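PDB 5M0T: alpha-ketoglutarate-dependent non-heme iron oxygenase EasH, which acts as an iron(II)- and 2-oxoglutarate-dependent oxidase in the biosynthesis of the ergot alkaloid cycloclavine. Local coordinates for residues Leu28-Val33 and Val171-Leu177; Ser240-Arg245 and Met258-Arg262; Arg88-Asn93 and Thr250-Ala255. All blocks are in the same frame, centred on the assembly; numbering follows the deposited sequence.

Interaction 1. Residues Leu28-Val33 and Val171-Leu177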
# COMPACT_ATOMS: atom_id res chain seq x y z
N LEU A 28 8.52 20.19 13.78
CA LEU A 28 7.80 18.93 13.62
C LEU A 28 8.52 17.75 14.29
O LEU A 28 7.89 16.95 14.97
CB LEU A 28 7.56 18.63 12.13
CG LEU A 28 6.63 17.48 11.79
CD1 LEU A 28 5.21 17.81 12.22
CD2 LEU A 28 6.67 17.16 10.30
N GLN A 29 9.84 17.66 14.12
CA GLN A 29 10.65 16.66 14.83
C GLN A 29 10.62 16.80 16.35
O GLN A 29 10.53 15.81 17.07
CB GLN A 29 12.12 16.76 14.42
CG GLN A 29 12.42 16.28 13.03
CD GLN A 29 13.92 16.38 12.72
OE1 GLN A 29 14.53 17.43 12.90
NE2 GLN A 29 14.50 15.29 12.25
N GLU A 30 10.75 18.03 16.82
CA GLU A 30 10.80 18.31 18.24
C GLU A 30 9.43 18.15 18.93
O GLU A 30 9.36 17.63 20.03
CB GLU A 30 11.37 19.71 18.49
CG GLU A 30 12.84 19.80 18.08
CD GLU A 30 13.41 21.22 18.02
OE1 GLU A 30 12.66 22.21 18.15
OE2 GLU A 30 14.64 21.34 17.82
N ASP A 31 8.36 18.62 18.28
CA ASP A 31 7.02 18.75 18.89
C ASP A 31 5.96 17.79 18.32
O ASP A 31 4.95 17.56 18.97
CB ASP A 31 6.51 20.18 18.73
CG ASP A 31 7.29 21.21 19.56
OD1 ASP A 31 8.33 20.88 20.17
OD2 ASP A 31 6.86 22.37 19.61
N GLY A 32 6.19 17.26 17.12
CA GLY A 32 5.22 16.39 16.45
C GLY A 32 4.07 17.11 15.78
O GLY A 32 3.23 16.48 15.13
N VAL A 33 4.04 18.43 15.91
CA VAL A 33 2.94 19.24 15.44
C VAL A 33 3.40 20.69 15.41
O VAL A 33 4.11 21.14 16.32
CB VAL A 33 1.67 19.05 16.33
CG1 VAL A 33 1.93 19.41 17.79
CG2 VAL A 33 0.50 19.84 15.78
N VAL A 171 -4.50 19.10 19.86
CA VAL A 171 -3.24 18.38 19.65
C VAL A 171 -2.44 18.35 20.93
O VAL A 171 -2.55 19.26 21.73
CB VAL A 171 -2.38 19.00 18.51
CG1 VAL A 171 -3.15 19.04 17.18
CG2 VAL A 171 -1.88 20.39 18.87
N LEU A 172 -1.67 17.30 21.14
CA LEU A 172 -0.75 17.20 22.26
C LEU A 172 0.68 17.20 21.71
O LEU A 172 1.18 16.16 21.29
CB LEU A 172 -1.01 15.93 23.08
CG LEU A 172 -2.24 15.96 23.99
CD1 LEU A 172 -2.50 14.60 24.62
CD2 LEU A 172 -2.10 17.01 25.09
N PRO A 173 1.33 18.38 21.70
CA PRO A 173 2.74 18.47 21.32
C PRO A 173 3.60 17.57 22.19
O PRO A 173 3.42 17.54 23.40
CB PRO A 173 3.08 19.94 21.56
CG PRO A 173 1.80 20.65 21.45
CD PRO A 173 0.76 19.71 21.97
N GLY A 174 4.50 16.80 21.57
CA GLY A 174 5.38 15.89 22.31
C GLY A 174 4.88 14.46 22.39
O GLY A 174 5.66 13.57 22.75
N SER A 175 3.60 14.21 22.05
CA SER A 175 3.02 12.86 22.16
C SER A 175 3.61 11.84 21.17
O SER A 175 3.60 10.64 21.44
CB SER A 175 1.48 12.89 22.07
OG SER A 175 1.00 13.51 20.91
N HIS A 176 4.15 12.34 20.07
CA HIS A 176 4.96 11.52 19.16
C HIS A 176 6.20 10.84 19.77
O HIS A 176 6.77 9.95 19.14
CB HIS A 176 5.33 12.32 17.91
CG HIS A 176 6.41 13.33 18.12
ND1 HIS A 176 6.33 14.33 19.07
CD2 HIS A 176 7.60 13.50 17.51
CE1 HIS A 176 7.42 15.06 19.04
NE2 HIS A 176 8.21 14.58 18.10
N LEU A 177 6.61 11.25 20.97
CA LEU A 177 7.80 10.71 21.65
C LEU A 177 7.49 9.97 22.95
O LEU A 177 8.40 9.43 23.58
CB LEU A 177 8.79 11.84 21.95
CG LEU A 177 9.35 12.56 20.72
CD1 LEU A 177 10.15 13.79 21.15
CD2 LEU A 177 10.21 11.62 19.87
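The imidazole of H176 lies flat against G32, the first residue past helix 21-31. G32 CA is 3.5 Å from the H176 ring centroid and 11° off the ring normal, a CH-pi contact made over the face. Having no CB, G32 leaves the ring room to lie against the backbone; a CB there would collide with H176 ND1. On the opposite face L177 CG sits 3.5 Å above the H176 ring plane, so the imidazole is held between glycine and leucine. Chi1 of 76°, with CG between the backbone N and the carbonyl carbon, turns the ring edge to the last helical turn. There H176 NE2 donates to Q29 O at 2.8 Å, nearly straight at 166°; the acceptor lies in the ring plane, whereas the donor stands above the carbonyl plane. Two residues past Q29, D31 O takes a hydrogen bond at 2.7 Å from G174 N, presented by the type II turn L172-S175. V33 splits its methyls: CG2 meets V171 CG2 at 3.9 Å, while CG1 meets P173 CG. Within this cupin-clan (PhyH) fold, the contact ties the C-terminal end of helix 21-31, salt-bridged to R13 through E30 and D31, to the loop after strand 170-171, and V33, starting strand 33-37, also packs on V202 and F204 of the adjacent strand 201-205.

Interaction 2. Residues Ser240-Arg245 and Met258-Arg262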
# COMPACT_ATOMS: atom_id res chain seq x y z
N SER A 240 -6.98 4.80 -6.20
CA SER A 240 -6.64 5.55 -7.41
C SER A 240 -7.42 5.06 -8.64
O SER A 240 -7.55 5.81 -9.61
CB SER A 240 -5.14 5.48 -7.67
OG SER A 240 -4.71 4.14 -7.81
N VAL A 241 -7.94 3.83 -8.60
CA VAL A 241 -8.83 3.33 -9.66
C VAL A 241 -10.18 4.07 -9.78
O VAL A 241 -10.86 3.88 -10.76
CB VAL A 241 -9.15 1.82 -9.54
CG1 VAL A 241 -7.88 0.99 -9.61
CG2 VAL A 241 -9.96 1.51 -8.28
N ALA A 242 -10.56 4.88 -8.79
CA ALA A 242 -11.75 5.73 -8.90
C ALA A 242 -11.58 6.91 -9.87
O ALA A 242 -12.57 7.45 -10.36
CB ALA A 242 -12.16 6.25 -7.53
N LEU A 243 -10.34 7.30 -10.15
CA LEU A 243 -10.06 8.42 -11.04
C LEU A 243 -10.15 7.98 -12.49
O LEU A 243 -9.53 6.97 -12.85
CB LEU A 243 -8.67 9.02 -10.75
CG LEU A 243 -8.40 9.42 -9.29
CD1 LEU A 243 -6.99 9.94 -9.11
CD2 LEU A 243 -9.42 10.46 -8.83
N PRO A 244 -10.93 8.69 -13.32
CA PRO A 244 -10.87 8.39 -14.75
C PRO A 244 -9.52 8.81 -15.34
O PRO A 244 -8.93 9.81 -14.92
CB PRO A 244 -12.03 9.20 -15.35
CG PRO A 244 -12.35 10.26 -14.35
CD PRO A 244 -11.95 9.73 -13.01
N ARG A 245 -9.03 8.04 -16.30
CA ARG A 245 -7.78 8.35 -16.98
C ARG A 245 -7.76 9.76 -17.58
O ARG A 245 -6.78 10.49 -17.40
CB ARG A 245 -7.50 7.30 -18.07
CG ARG A 245 -6.21 7.54 -18.81
CD ARG A 245 -5.59 6.25 -19.29
NE ARG A 245 -4.42 6.56 -20.10
CZ ARG A 245 -3.57 5.66 -20.59
NH1 ARG A 245 -3.72 4.36 -20.36
NH2 ARG A 245 -2.55 6.09 -21.31
N MET A 258 1.31 11.40 -6.93
CA MET A 258 0.67 11.53 -5.63
C MET A 258 -0.68 10.81 -5.57
O MET A 258 -1.00 10.19 -4.57
CB MET A 258 0.43 13.01 -5.26
CG MET A 258 1.68 13.87 -5.09
SD MET A 258 2.84 13.16 -3.93
CE MET A 258 3.96 12.29 -5.04
N VAL A 259 -1.45 10.88 -6.65
CA VAL A 259 -2.78 10.29 -6.70
C VAL A 259 -2.82 8.83 -7.20
O VAL A 259 -3.88 8.33 -7.56
CB VAL A 259 -3.77 11.18 -7.49
CG1 VAL A 259 -3.79 12.60 -6.92
CG2 VAL A 259 -3.47 11.21 -8.98
N GLY A 260 -1.67 8.16 -7.25
CA GLY A 260 -1.63 6.71 -7.47
C GLY A 260 -1.67 6.24 -8.91
O GLY A 260 -2.14 5.13 -9.17
N TRP A 261 -1.18 7.05 -9.85
CA TRP A 261 -1.07 6.63 -11.25
C TRP A 261 0.37 6.55 -11.81
O TRP A 261 0.56 6.38 -13.02
CB TRP A 261 -1.94 7.55 -12.12
CG TRP A 261 -3.37 7.14 -12.12
CD1 TRP A 261 -4.28 7.35 -11.13
CD2 TRP A 261 -4.05 6.45 -13.16
NE1 TRP A 261 -5.49 6.84 -11.49
CE2 TRP A 261 -5.39 6.28 -12.73
CE3 TRP A 261 -3.67 5.97 -14.42
CZ2 TRP A 261 -6.35 5.63 -13.50
CZ3 TRP A 261 -4.64 5.33 -15.20
CH2 TRP A 261 -5.97 5.16 -14.73
N ARG A 262 1.39 6.63 -10.94
CA ARG A 262 2.77 6.37 -11.36
C ARG A 262 3.49 5.46 -10.39
O ARG A 262 3.06 5.26 -9.25
CB ARG A 262 3.56 7.67 -11.54
CG ARG A 262 3.35 8.35 -12.88
CD ARG A 262 3.77 9.81 -12.89
NE ARG A 262 3.35 10.47 -14.12
CZ ARG A 262 3.99 10.42 -15.29
NH1 ARG A 262 5.12 9.72 -15.46
NH2 ARG A 262 3.49 11.07 -16.32
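S240 is gripped at two points, its OG by G260 O and its carbonyl O by the indole N-H of W261. Chi1 of 59° sets S240 OG between its own backbone N and carbonyl carbon, from where it donates to G260 O at 3.1 Å, arriving above the carbonyl plane. G260 O is also a hydrogen-bond acceptor for W272 NE1, so two side chains grip it. The indole of W261 answers from the other segment: chi1 of -82° and chi2 of 76° carry its NE1 to S240 O, to which it donates at 3.0 Å. The bond is bent, and the acceptor is tilted from the ring plane. L243 N, 3.2 Å from S240 O, approaches that oxygen from the opposite face of the carbonyl plane, closing the short turn of residues 240-243.

In the fold, these segments flank the pair of helices 245-248 and 253-258 that follows strand 222-231. P244 is the N-cap of helix 245-248, V259 is the first residue to leave helix 253-258, and G260, with positive phi, turns the chain back beside S240. Here the contact also borders the second subunit, whose V241 packs on both S240 and W261. L243 CD1 reaches V259 CG2 at 3.7 Å, the two side chains crossing at about a right angle. The benzo part of the indole extends further, W261 CZ2 lying 3.5 Å from L243 O. R245 approaches W261 with its CB, while its guanidinium bonds to E249 and I283 O.

Interaction 3. Residues Arg88-Asn93 and Thr250-Ala255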
# COMPACT_ATOMS: atom_id res chain seq x y z
N ARG A 88 -5.83 19.13 -7.49
CA ARG A 88 -5.03 18.47 -8.51
C ARG A 88 -3.78 19.25 -8.94
O ARG A 88 -2.72 18.67 -9.04
CB ARG A 88 -5.88 18.19 -9.75
CG ARG A 88 -6.90 17.08 -9.56
CD ARG A 88 -7.46 16.62 -10.90
NE ARG A 88 -8.12 17.71 -11.64
CZ ARG A 88 -9.34 18.18 -11.40
NH1 ARG A 88 -10.10 17.71 -10.41
NH2 ARG A 88 -9.81 19.16 -12.17
N ASP A 89 -3.92 20.56 -9.16
CA ASP A 89 -2.87 21.40 -9.80
C ASP A 89 -2.03 22.23 -8.84
O ASP A 89 -0.83 22.36 -9.04
CB ASP A 89 -3.51 22.36 -10.80
CG ASP A 89 -4.26 21.66 -11.92
OD1 ASP A 89 -4.27 20.42 -11.98
OD2 ASP A 89 -4.84 22.39 -12.76
N GLU A 90 -2.64 22.81 -7.81
CA GLU A 90 -1.94 23.70 -6.88
C GLU A 90 -1.38 22.93 -5.68
O GLU A 90 -0.18 22.96 -5.44
CB GLU A 90 -2.85 24.87 -6.45
CG GLU A 90 -3.49 25.58 -7.65
CD GLU A 90 -4.14 26.94 -7.34
OE1 GLU A 90 -3.68 27.68 -6.44
OE2 GLU A 90 -5.12 27.28 -8.03
N LEU A 91 -2.23 22.21 -4.97
CA LEU A 91 -1.82 21.49 -3.76
C LEU A 91 -0.91 20.28 -4.01
O LEU A 91 0.08 20.08 -3.30
CB LEU A 91 -3.03 21.07 -2.93
CG LEU A 91 -3.86 22.23 -2.42
CD1 LEU A 91 -5.15 21.69 -1.80
CD2 LEU A 91 -3.08 23.08 -1.42
N MET A 92 -1.23 19.48 -5.02
CA MET A 92 -0.41 18.32 -5.35
C MET A 92 0.94 18.67 -5.99
O MET A 92 1.78 17.78 -6.15
CB MET A 92 -1.18 17.30 -6.21
CG MET A 92 -2.28 16.54 -5.47
SD MET A 92 -1.72 15.67 -3.97
CE MET A 92 -2.09 16.88 -2.69
N ASN A 93 1.17 19.95 -6.34
CA ASN A 93 2.48 20.43 -6.79
C ASN A 93 3.13 21.43 -5.83
O ASN A 93 4.12 22.07 -6.19
CB ASN A 93 2.32 21.07 -8.16
CG ASN A 93 1.92 20.08 -9.22
OD1 ASN A 93 2.71 19.20 -9.59
ND2 ASN A 93 0.69 20.22 -9.71
N THR A 250 -4.76 15.41 -17.19
CA THR A 250 -4.67 16.87 -17.03
C THR A 250 -3.63 17.34 -16.01
O THR A 250 -3.33 18.53 -15.95
CB THR A 250 -6.02 17.48 -16.60
OG1 THR A 250 -6.41 16.94 -15.34
CG2 THR A 250 -7.11 17.19 -17.63
N MET A 251 -3.08 16.43 -15.20
CA MET A 251 -2.23 16.81 -14.08
C MET A 251 -0.75 16.73 -14.47
O MET A 251 -0.39 16.14 -15.50
CB MET A 251 -2.49 15.88 -12.90
CG MET A 251 -3.96 15.62 -12.58
SD MET A 251 -4.08 14.51 -11.16
CE MET A 251 -5.70 13.81 -11.37
N THR A 252 0.11 17.32 -13.64
CA THR A 252 1.55 17.23 -13.82
C THR A 252 1.98 15.82 -13.42
O THR A 252 1.32 15.18 -12.59
CB THR A 252 2.32 18.22 -12.92
OG1 THR A 252 2.08 17.88 -11.54
CG2 THR A 252 1.90 19.67 -13.20
N PRO A 253 3.11 15.33 -13.99
CA PRO A 253 3.66 14.03 -13.59
C PRO A 253 3.76 13.83 -12.06
O PRO A 253 3.43 12.76 -11.57
CB PRO A 253 5.07 14.04 -14.21
CG PRO A 253 4.94 14.92 -15.41
CD PRO A 253 3.89 15.95 -15.08
N LEU A 254 4.19 14.87 -11.34
CA LEU A 254 4.35 14.80 -9.89
C LEU A 254 3.00 14.65 -9.19
O LEU A 254 2.89 13.87 -8.26
CB LEU A 254 5.06 16.05 -9.37
CG LEU A 254 5.22 16.23 -7.85
CD1 LEU A 254 5.94 15.05 -7.23
CD2 LEU A 254 5.97 17.53 -7.57
N ALA A 255 2.00 15.41 -9.63
CA ALA A 255 0.64 15.27 -9.10
C ALA A 255 0.05 13.89 -9.43
O ALA A 255 -0.60 13.28 -8.58
CB ALA A 255 -0.27 16.39 -9.58
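R88 begins the contact with the aliphatic part of its side chain, laid across the end of M251. R88 CD and M251 CE are 3.3 Å apart, a tight carbon-carbon approach; M251 is extended beyond CG and the two side chains cross at about a right angle. The arginine bends at chi3, about the CG-CD bond that meets the methionine, and its NH1 is hydrogen-bonded to P81 O. R88 also contributes its carbonyl: R88 O meets A255 CB at 3.4 Å.

Next along the chain, D89, whose carboxylate pairs with K85, offers its carbonyl O to N93 ND2 within the same segment. The bond is 2.7 Å from N93 ND2 to D89 O and almost straight at 170°; the oxygen lies in the N93 amide plane, while the nitrogen stands above the D89 carbonyl plane. This bond fixes the rotation of the N93 amide.

M92 points toward the other segment only at its root, where M92 CB touches A255 CB at 3.6 Å. Bends at chi2 and chi3 then lead the thioether away to M258 and to L227 of strand 222-231. M92 O, hydrogen-bonded to H98 NE2, also has L254 CG nearby.

N93 brings the polar meeting. The side chains of N93 and T252 approach from opposite directions, and T252 OG1 donates to N93 OD1; the modelled 2.4 Å is very short, so that exact length is doubtful. The same T252 OG1 accepts from A255 N at 3.1 Å, with 162° at the hydrogen. This is a threonine N-cap, here at the start of helix 253-258, its capping hydroxyl probably oriented by N93.

Interactions 2 and 3 lie on one side of the chain's centre and interaction 1 on the other: centres are about 12 Å apart for 2 and 3, against about 32 and 29 Å from interaction 1, with about 15 Å between nearest atoms in either case. Helix 253-258 joins the close pair, its start belonging to interaction 3 and its end leading into interaction 2; M258 CB packs 3.7 Å from M92 SD, and V259 CG2 lies 4.0 Å from M251 SD. Along the chain interaction 1 closes before interaction 2 opens, whereas interaction 3 alternates with both. The region beyond strand 222-231 is thereby bound back to helix 85-91, while the V171 side chain of interaction 1 is about 8 Å from a bound 2-oxoglutarate.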